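Local coordinates for protein nucleotide pyrophosphohydrolase (Bacillus cereus, PDB 5IE9) that probably hydrolyses nucleoside triphosphates to monophosphates and pyrophosphate as a MazG-family pyrophosphohydrolase, with manganese bound by its helices, at residues M31-L34 with T35-G39; N82-L85 with E86-H89; D14-I17 with G18-E22; V73-C76 with M77-L81. One frame throughout, in Å; residues are numbered along the deposited sequence.

Interaction 1: residues M31-L34 with T35-G39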
loop_
_atom_site.group_PDB
_atom_site.type_symbol
_atom_site.label_atom_id
_atom_site.label_comp_id
_atom_site.label_asym_id
_atom_site.label_seq_id
_atom_site.Cartn_x
_atom_site.Cartn_y
_atom_site.Cartn_z
ATOM N N MET C 31 -8.998 -0.682 -6.479
ATOM C CA MET C 31 -8.243 -0.464 -5.262
ATOM C C MET C 31 -7.040 -1.404 -5.217
ATOM O O MET C 31 -5.953 -0.992 -4.797
ATOM C CB MET C 31 -9.138 -0.590 -4.029
ATOM C CG MET C 31 -8.554 0.042 -2.773
ATOM S SD MET C 31 -8.079 1.770 -2.991
ATOM C CE MET C 31 -6.451 1.788 -2.252
ATOM N N ALA C 32 -7.238 -2.642 -5.694
ATOM C CA ALA C 32 -6.164 -3.620 -5.858
ATOM C C ALA C 32 -5.137 -3.150 -6.884
ATOM O O ALA C 32 -3.932 -3.236 -6.622
ATOM C CB ALA C 32 -6.725 -4.976 -6.236
ATOM N N ARG C 33 -5.618 -2.641 -8.029
ATOM C CA ARG C 33 -4.759 -2.055 -9.069
ATOM C C ARG C 33 -3.856 -0.954 -8.519
ATOM O O ARG C 33 -2.651 -0.958 -8.785
ATOM C CB ARG C 33 -5.563 -1.517 -10.270
ATOM C CG ARG C 33 -5.984 -2.513 -11.356
ATOM C CD ARG C 33 -4.899 -3.467 -11.895
ATOM N NE ARG C 33 -3.554 -2.882 -11.919
ATOM C CZ ARG C 33 -3.030 -2.170 -12.912
ATOM N NH1 ARG C 33 -3.711 -1.937 -14.027
ATOM N NH2 ARG C 33 -1.801 -1.693 -12.786
ATOM N N LEU C 34 -4.445 -0.029 -7.753
ATOM C CA LEU C 34 -3.703 1.034 -7.080
ATOM C C LEU C 34 -2.648 0.537 -6.112
ATOM O O LEU C 34 -1.541 1.090 -6.071
ATOM C CB LEU C 34 -4.642 1.956 -6.319
ATOM C CG LEU C 34 -4.851 3.320 -6.937
ATOM C CD1 LEU C 34 -6.045 3.956 -6.256
ATOM C CD2 LEU C 34 -3.602 4.185 -6.825
ATOM N N THR C 35 -2.995 -0.484 -5.322
ATOM C CA THR C 35 -2.064 -1.049 -4.355
ATOM C C THR C 35 -0.875 -1.617 -5.113
ATOM O O THR C 35 0.266 -1.413 -4.696
ATOM C CB THR C 35 -2.726 -2.111 -3.450
ATOM O OG1 THR C 35 -3.865 -1.537 -2.802
ATOM C CG2 THR C 35 -1.756 -2.617 -2.387
ATOM N N GLU C 36 -1.163 -2.293 -6.231
ATOM C CA GLU C 36 -0.153 -2.830 -7.149
ATOM C C GLU C 36 0.774 -1.748 -7.714
ATOM O O GLU C 36 1.997 -1.912 -7.703
ATOM C CB GLU C 36 -0.813 -3.616 -8.287
ATOM C CG GLU C 36 0.162 -4.371 -9.180
ATOM C CD GLU C 36 -0.457 -4.880 -10.472
ATOM O OE1 GLU C 36 -1.701 -4.839 -10.615
ATOM O OE2 GLU C 36 0.317 -5.329 -11.352
ATOM N N GLU C 37 0.194 -0.648 -8.192
ATOM C CA GLU C 37 0.995 0.427 -8.765
ATOM C C GLU C 37 1.863 1.128 -7.740
ATOM O O GLU C 37 3.009 1.480 -8.043
ATOM C CB GLU C 37 0.147 1.435 -9.539
ATOM C CG GLU C 37 -0.219 0.994 -10.950
ATOM C CD GLU C 37 0.883 0.224 -11.661
ATOM O OE1 GLU C 37 2.010 0.747 -11.824
ATOM O OE2 GLU C 37 0.614 -0.925 -12.060
ATOM N N MET C 38 1.318 1.298 -6.534
ATOM C CA MET C 38 2.012 1.943 -5.424
ATOM C C MET C 38 3.246 1.146 -5.007
ATOM O O MET C 38 4.267 1.728 -4.617
ATOM C CB MET C 38 1.064 2.117 -4.243
ATOM C CG MET C 38 1.344 3.332 -3.373
ATOM S SD MET C 38 0.678 4.830 -4.123
ATOM C CE MET C 38 2.098 5.531 -4.936
ATOM N N GLY C 39 3.141 -0.181 -5.124
ATOM C CA GLY C 39 4.230 -1.091 -4.825
ATOM C C GLY C 39 5.382 -0.907 -5.787
ATOM O O GLY C 39 6.550 -0.934 -5.379
#
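Met31 O takes two donors from Thr35: the backbone N at 3.0 Å and the hydroxyl OG1 at 2.9 Å. The two reach the carbonyl oxygen from opposite faces of its plane. Thr35 can do this because OG1 lies beside its own backbone N and anti to the carbonyl carbon (chi1 -56°), which turns the hydroxyl back down helix 27-49. OG1 is also hydrogen-bonded to Thr35 OG1 of the fourth subunit, so the same hydroxyl serves both its own helix and the interface with that subunit.

On another side of the helix Arg33 bends at chi2 and chi3 and reaches forward to the two glutamates of the next turn. Arg33 NH2 makes a salt bridge to Glu37 OE2 at 2.6 Å, the oxygen lying at the guanidinium edge and in its plane, while the carboxylate stands almost perpendicular (86°). Arg33 NE reaches Glu36 OE1 at 3.0 Å, a weak bond at 128° but still a salt bridge. Glu36 gets there on an extended chain; Glu37 is bent at chi2 and runs alongside the arginine.

Glu37 is a ligand residue of the bound manganese, with Glu66 from helix 62-80. Arg33 thus sits in the second shell, bridging Glu36 and Glu37 in one salt-bridge network, and would be expected to limit the freedom of the metal-binding carboxylate.

Interaction 2: residues N82-L85 with E86-H89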
loop_
_atom_site.group_PDB
_atom_site.type_symbol
_atom_site.label_atom_id
_atom_site.label_comp_id
_atom_site.label_asym_id
_atom_site.label_seq_id
_atom_site.Cartn_x
_atom_site.Cartn_y
_atom_site.Cartn_z
ATOM N N ASN C 82 -17.357 9.071 -11.417
ATOM C CA ASN C 82 -17.739 10.430 -11.844
ATOM C C ASN C 82 -17.165 11.569 -10.979
ATOM O O ASN C 82 -17.788 12.622 -10.819
ATOM C CB ASN C 82 -19.265 10.546 -12.025
ATOM C CG ASN C 82 -19.758 9.868 -13.295
ATOM O OD1 ASN C 82 -20.260 10.530 -14.204
ATOM N ND2 ASN C 82 -19.612 8.545 -13.370
ATOM N N ILE C 83 -15.972 11.334 -10.436
ATOM C CA ILE C 83 -15.246 12.309 -9.622
ATOM C C ILE C 83 -14.291 13.127 -10.498
ATOM O O ILE C 83 -13.523 12.570 -11.297
ATOM C CB ILE C 83 -14.481 11.626 -8.458
ATOM C CG1 ILE C 83 -15.471 10.947 -7.504
ATOM C CG2 ILE C 83 -13.613 12.630 -7.701
ATOM C CD1 ILE C 83 -14.858 9.907 -6.582
ATOM N N ASP C 84 -14.358 14.448 -10.338
ATOM C CA ASP C 84 -13.442 15.368 -11.001
ATOM C C ASP C 84 -12.284 15.707 -10.065
ATOM O O ASP C 84 -12.498 16.313 -9.012
ATOM C CB ASP C 84 -14.187 16.634 -11.443
ATOM C CG ASP C 84 -13.264 17.678 -12.038
ATOM O OD1 ASP C 84 -12.599 17.398 -13.066
ATOM O OD2 ASP C 84 -13.201 18.784 -11.467
ATOM N N LEU C 85 -11.068 15.317 -10.462
ATOM C CA LEU C 85 -9.861 15.487 -9.622
ATOM C C LEU C 85 -9.406 16.943 -9.414
ATOM O O LEU C 85 -8.630 17.219 -8.495
ATOM C CB LEU C 85 -8.692 14.635 -10.135
ATOM C CG LEU C 85 -8.768 13.109 -10.044
ATOM C CD1 LEU C 85 -7.684 12.498 -10.912
ATOM C CD2 LEU C 85 -8.665 12.577 -8.619
ATOM N N GLU C 86 -9.876 17.857 -10.266
ATOM C CA GLU C 86 -9.663 19.291 -10.069
ATOM C C GLU C 86 -10.451 19.757 -8.847
ATOM O O GLU C 86 -9.909 20.474 -7.998
ATOM C CB GLU C 86 -10.067 20.083 -11.317
ATOM C CG GLU C 86 -9.738 21.574 -11.267
ATOM C CD GLU C 86 -10.184 22.350 -12.504
ATOM O OE1 GLU C 86 -10.608 21.729 -13.514
ATOM O OE2 GLU C 86 -10.101 23.598 -12.469
ATOM N N THR C 87 -11.718 19.336 -8.766
ATOM C CA THR C 87 -12.563 19.584 -7.592
ATOM C C THR C 87 -11.918 18.971 -6.345
ATOM O O THR C 87 -11.765 19.654 -5.336
ATOM C CB THR C 87 -14.009 19.056 -7.775
ATOM O OG1 THR C 87 -14.530 19.487 -9.038
ATOM C CG2 THR C 87 -14.931 19.562 -6.665
ATOM N N ALA C 88 -11.516 17.702 -6.439
ATOM C CA ALA C 88 -10.864 16.984 -5.336
ATOM C C ALA C 88 -9.644 17.733 -4.787
ATOM O O ALA C 88 -9.503 17.884 -3.570
ATOM C CB ALA C 88 -10.481 15.578 -5.774
ATOM N N HIS C 89 -8.792 18.212 -5.698
ATOM C CA HIS C 89 -7.592 18.995 -5.381
ATOM C C HIS C 89 -7.947 20.277 -4.625
ATOM O O HIS C 89 -7.295 20.613 -3.631
ATOM C CB HIS C 89 -6.835 19.307 -6.679
ATOM C CG HIS C 89 -5.653 20.211 -6.506
ATOM N ND1 HIS C 89 -5.722 21.572 -6.715
ATOM C CD2 HIS C 89 -4.370 19.948 -6.167
ATOM C CE1 HIS C 89 -4.534 22.111 -6.501
ATOM N NE2 HIS C 89 -3.696 21.145 -6.171
#
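Asp84 is the N-cap of helix 85-96, and Thr87 supplies two donors to its carboxylate. Both hydrogen bonds converge on one oxygen. Thr87 OG1 donates at 2.9 Å to the anti lone pair of Asp84 OD2, the one away from OD1, whereas Thr87 N meets Asp84 OD2 from above the carboxylate plane at 3.1 Å. Asp84 holds CG anti to its backbone N (chi1 175°), and this carries the carboxylate forward over the first helical turn, where its side chain crosses that of Thr87 at about a right angle. The helix proper then starts its backbone bonding: Ala88 N to Asp84 O at 3.1 Å, and His89 N to Leu85 O at 3.0 Å.

The electrostatics are less comfortable. Asp84 and Glu86 run side by side in the same direction, with Asp84 OD2 and Glu86 OE1 4.4 Å apart. Lys7 makes a salt bridge to Glu86 OE1, which probably eases this repulsion, and Lys4 N of the third subunit donates to Glu86 OE2.

Around the cap, Gln10 of helix 6-17 receives a bond from Leu85 N and gives one to Ile83 O. The Leu85 side chain touches Met6 of that helix and Ile75 and Ala78 of helix 62-80.

Interaction 3: residues D14-I17 with G18-E22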
loop_
_atom_site.group_PDB
_atom_site.type_symbol
_atom_site.label_atom_id
_atom_site.label_comp_id
_atom_site.label_asym_id
_atom_site.label_seq_id
_atom_site.Cartn_x
_atom_site.Cartn_y
_atom_site.Cartn_z
ATOM N N ASP C 14 -10.561 8.498 -20.238
ATOM C CA ASP C 14 -11.931 8.064 -20.503
ATOM C C ASP C 14 -12.133 7.615 -21.948
ATOM O O ASP C 14 -12.847 6.644 -22.199
ATOM C CB ASP C 14 -12.923 9.171 -20.157
ATOM C CG ASP C 14 -14.324 8.648 -19.943
ATOM O OD1 ASP C 14 -14.502 7.699 -19.144
ATOM O OD2 ASP C 14 -15.255 9.201 -20.564
ATOM N N ALA C 15 -11.492 8.324 -22.879
ATOM C CA ALA C 15 -11.535 7.991 -24.308
ATOM C C ALA C 15 -10.836 6.657 -24.609
ATOM O O ALA C 15 -11.306 5.885 -25.451
ATOM C CB ALA C 15 -10.932 9.116 -25.138
ATOM N N TYR C 16 -9.728 6.400 -23.908
ATOM C CA TYR C 16 -8.945 5.179 -24.063
ATOM C C TYR C 16 -9.687 3.953 -23.522
ATOM O O TYR C 16 -9.691 2.904 -24.164
ATOM C CB TYR C 16 -7.567 5.337 -23.403
ATOM C CG TYR C 16 -6.785 4.047 -23.267
ATOM C CD1 TYR C 16 -6.127 3.489 -24.365
ATOM C CD2 TYR C 16 -6.703 3.379 -22.032
ATOM C CE1 TYR C 16 -5.417 2.302 -24.251
ATOM C CE2 TYR C 16 -5.988 2.192 -21.906
ATOM C CZ TYR C 16 -5.348 1.662 -23.021
ATOM O OH TYR C 16 -4.639 0.488 -22.914
ATOM N N ILE C 17 -10.298 4.090 -22.345
ATOM C CA ILE C 17 -11.081 3.010 -21.732
ATOM C C ILE C 17 -12.377 2.752 -22.521
ATOM O O ILE C 17 -12.789 1.599 -22.687
ATOM C CB ILE C 17 -11.347 3.288 -20.224
ATOM C CG1 ILE C 17 -10.025 3.391 -19.423
ATOM C CG2 ILE C 17 -12.297 2.261 -19.605
ATOM C CD1 ILE C 17 -9.193 2.123 -19.287
ATOM N N GLY C 18 -12.983 3.825 -23.034
ATOM C CA GLY C 18 -14.241 3.766 -23.794
ATOM C C GLY C 18 -14.279 2.845 -25.006
ATOM O O GLY C 18 -15.362 2.431 -25.437
ATOM N N GLN C 19 -13.102 2.520 -25.545
ATOM C CA GLN C 19 -12.987 1.631 -26.701
ATOM C C GLN C 19 -13.208 0.155 -26.357
ATOM O O GLN C 19 -13.594 -0.631 -27.222
ATOM C CB GLN C 19 -11.657 1.852 -27.446
ATOM C CG GLN C 19 -10.405 1.289 -26.785
ATOM C CD GLN C 19 -9.119 1.854 -27.372
ATOM O OE1 GLN C 19 -8.862 1.754 -28.577
ATOM N NE2 GLN C 19 -8.295 2.439 -26.518
ATOM N N PHE C 20 -12.981 -0.203 -25.092
ATOM C CA PHE C 20 -13.068 -1.595 -24.637
ATOM C C PHE C 20 -14.457 -2.010 -24.168
ATOM O O PHE C 20 -15.176 -1.216 -23.558
ATOM C CB PHE C 20 -12.050 -1.865 -23.529
ATOM C CG PHE C 20 -10.633 -1.561 -23.916
ATOM C CD1 PHE C 20 -9.952 -2.367 -24.833
ATOM C CD2 PHE C 20 -9.968 -0.469 -23.353
ATOM C CE1 PHE C 20 -8.635 -2.085 -25.190
ATOM C CE2 PHE C 20 -8.649 -0.182 -23.703
ATOM C CZ PHE C 20 -7.985 -0.990 -24.625
ATOM N N LYS C 21 -14.814 -3.264 -24.460
ATOM C CA LYS C 21 -16.071 -3.871 -24.012
ATOM C C LYS C 21 -16.138 -3.967 -22.493
ATOM O O LYS C 21 -17.217 -3.842 -21.914
ATOM C CB LYS C 21 -16.244 -5.272 -24.611
ATOM C CG LYS C 21 -16.775 -5.301 -26.032
ATOM C CD LYS C 21 -17.160 -6.710 -26.445
ATOM C CE LYS C 21 -17.705 -6.726 -27.862
ATOM N NZ LYS C 21 -18.074 -8.100 -28.286
ATOM N N GLU C 22 -14.976 -4.192 -21.873
ATOM C CA GLU C 22 -14.816 -4.305 -20.418
ATOM C C GLU C 22 -15.224 -3.026 -19.680
ATOM O O GLU C 22 -15.963 -3.087 -18.693
ATOM C CB GLU C 22 -13.360 -4.653 -20.056
ATOM C CG GLU C 22 -12.758 -5.864 -20.771
ATOM C CD GLU C 22 -12.850 -7.156 -19.969
ATOM O OE1 GLU C 22 -13.980 -7.569 -19.621
ATOM O OE2 GLU C 22 -11.789 -7.773 -19.703
#
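A type I beta turn from Ile17 to Phe20 takes the chain out of helix 6-17, and a T-shaped aromatic pair, Tyr16 with Phe20, bridges it. The helix is still bonding as it ends: Gly18 N donates to Asp14 O at 2.9 Å. Two residues later Phe20 N closes the turn on Ile17 O at 3.0 Å.

That leaves the Tyr16 carbonyl beside the turn, and a side chain takes it up. Gln19 NE2 donates to Tyr16 O at 2.8 Å, in the carbonyl plane and on a lone pair, with the oxygen also close to the plane of the Gln19 amide. To curl back this far, Gln19 places CG between its backbone N and carbonyl carbon (chi1 75°) and then runs extended. Its amide stands nearly perpendicular to the Tyr16 ring.

The Tyr16 ring and the Phe20 ring have their planes at 82° and their centroids 5.4 Å apart. Phe20 presents its edge: Phe20 CE2 comes over one face of the tyrosine, displaced toward the rim, and lies 3.8 Å from Tyr16 CZ. Most of the turn is at the surface, but Tyr16 also touches Phe72 of helix 62-80 and meets Phe96 of the third subunit in a nearly parallel ring pair. Gln19 also covers one face of the phenylalanine, with Gln19 CG 3.7 Å above the centre of the Phe20 ring.

Interaction 4: residues V73-C76 with M77-L81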
loop_
_atom_site.group_PDB
_atom_site.type_symbol
_atom_site.label_atom_id
_atom_site.label_comp_id
_atom_site.label_asym_id
_atom_site.label_seq_id
_atom_site.Cartn_x
_atom_site.Cartn_y
_atom_site.Cartn_z
ATOM N N VAL C 73 -4.169 5.025 -12.844
ATOM C CA VAL C 73 -5.133 4.203 -12.108
ATOM C C VAL C 73 -6.022 5.116 -11.266
ATOM O O VAL C 73 -7.225 4.879 -11.149
ATOM C CB VAL C 73 -4.442 3.111 -11.247
ATOM C CG1 VAL C 73 -5.457 2.239 -10.513
ATOM C CG2 VAL C 73 -3.549 2.230 -12.105
ATOM N N MET C 74 -5.427 6.172 -10.711
ATOM C CA MET C 74 -6.173 7.195 -9.993
ATOM C C MET C 74 -7.229 7.851 -10.866
ATOM O O MET C 74 -8.376 7.990 -10.438
ATOM C CB MET C 74 -5.237 8.247 -9.434
ATOM C CG MET C 74 -4.783 7.933 -8.029
ATOM S SD MET C 74 -3.513 9.086 -7.495
ATOM C CE MET C 74 -2.729 8.028 -6.287
ATOM N N ILE C 75 -6.836 8.235 -12.088
ATOM C CA ILE C 75 -7.746 8.852 -13.046
ATOM C C ILE C 75 -8.865 7.867 -13.385
ATOM O O ILE C 75 -10.038 8.238 -13.375
ATOM C CB ILE C 75 -7.013 9.394 -14.300
ATOM C CG1 ILE C 75 -6.198 10.642 -13.933
ATOM C CG2 ILE C 75 -8.013 9.755 -15.391
ATOM C CD1 ILE C 75 -5.155 11.065 -14.952
ATOM N N CYS C 76 -8.493 6.613 -13.635
ATOM C CA CYS C 76 -9.455 5.526 -13.830
ATOM C C CYS C 76 -10.459 5.432 -12.680
ATOM O O CYS C 76 -11.668 5.436 -12.917
ATOM C CB CYS C 76 -8.737 4.194 -14.025
ATOM S SG CYS C 76 -7.926 4.055 -15.623
ATOM N N MET C 77 -9.944 5.377 -11.448
ATOM C CA MET C 77 -10.752 5.356 -10.234
ATOM C C MET C 77 -11.735 6.537 -10.233
ATOM O O MET C 77 -12.945 6.345 -10.062
ATOM C CB MET C 77 -9.825 5.374 -9.010
ATOM C CG MET C 77 -10.494 5.516 -7.647
ATOM S SD MET C 77 -11.159 3.964 -7.025
ATOM C CE MET C 77 -9.712 3.242 -6.248
ATOM N N ALA C 78 -11.206 7.738 -10.467
ATOM C CA ALA C 78 -11.986 8.968 -10.425
ATOM C C ALA C 78 -13.061 9.015 -11.514
ATOM O O ALA C 78 -14.188 9.446 -11.255
ATOM C CB ALA C 78 -11.069 10.177 -10.513
ATOM N N ASN C 79 -12.710 8.562 -12.717
ATOM C CA ASN C 79 -13.638 8.517 -13.842
ATOM C C ASN C 79 -14.755 7.518 -13.601
ATOM O O ASN C 79 -15.928 7.838 -13.793
ATOM C CB ASN C 79 -12.907 8.157 -15.127
ATOM C CG ASN C 79 -11.984 9.257 -15.636
ATOM O OD1 ASN C 79 -11.307 9.063 -16.644
ATOM N ND2 ASN C 79 -11.948 10.402 -14.959
ATOM N N SER C 80 -14.367 6.313 -13.172
ATOM C CA SER C 80 -15.270 5.240 -12.727
ATOM C C SER C 80 -16.418 5.720 -11.827
ATOM O O SER C 80 -17.551 5.254 -11.971
ATOM C CB SER C 80 -14.451 4.159 -12.009
ATOM O OG SER C 80 -15.257 3.241 -11.295
ATOM N N LEU C 81 -16.115 6.662 -10.929
ATOM C CA LEU C 81 -17.067 7.162 -9.924
ATOM C C LEU C 81 -17.520 8.607 -10.176
ATOM O O LEU C 81 -18.008 9.281 -9.261
ATOM C CB LEU C 81 -16.474 7.024 -8.510
ATOM C CG LEU C 81 -15.833 5.702 -8.074
ATOM C CD1 LEU C 81 -14.965 5.925 -6.845
ATOM C CD2 LEU C 81 -16.859 4.605 -7.829
#
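Val73 to Cys76 and Met77 to Ser80 are successive turns of helix 62-80, joined by four backbone bonds. Met77 N donates to Val73 O, Ala78 N to Met74 O, Asn79 N to Ile75 O and Ser80 N to Cys76 O, each at 2.8 Å. The N-H to oxygen angles run from 159° to 167°, so the alpha-helix is regular right up to its last turn.

Beyond Ser80 the helix ends. Leu81 is the first residue to leave helical backbone angles, and its N makes weak bonds back to Met77 O and Ala78 O. The close is a Schellman motif: Asn82, with positive phi, is the C-prime residue, Ile83 N turns back to Ala78 O and Asn82 N to Asn79 O. In the all-alpha MazG fold this helix runs against helices 6-17 and 27-49 of its own chain and against the third subunit.

Side chains splay round it accordingly. Ile75 and Asn79 lie alongside each other one turn apart, pointing the same way, and Ile75 continues to Met6 and Val13 of helix 6-17. With Met77 CG anti to the backbone N (chi1 173°) and the chain bent at chi2 and chi3, the thioether leads away from the preceding turn to Leu34 of helix 27-49. Val73 touches the same leucine and also Glu37, a residue of the manganese site. Cys76 packs on Met30 of helix 27-49 and Val13 of helix 6-17, while Met74 meets Val70 of the third subunit.

From the N terminus, interaction 3 comes first, where helix 6-17 turns into the loop ahead of helix 27-49. Interaction 1 follows on that second helix, then interaction 4 on the last turns of helix 62-80, and interaction 2 straight after it at the start of helix 85-96. All four are local and in series, so each closes no more than a turn or two of chain; none nests or crosses. Interaction 4 touches the other three, joining helix 62-80 to helix 27-49 at interaction 1, to the start of helix 85-96 at interaction 2, and to the end of helix 6-17 at interaction 3. Interactions 1 and 2 lie on opposite sides of the chain's centre, about 20 Å between centres.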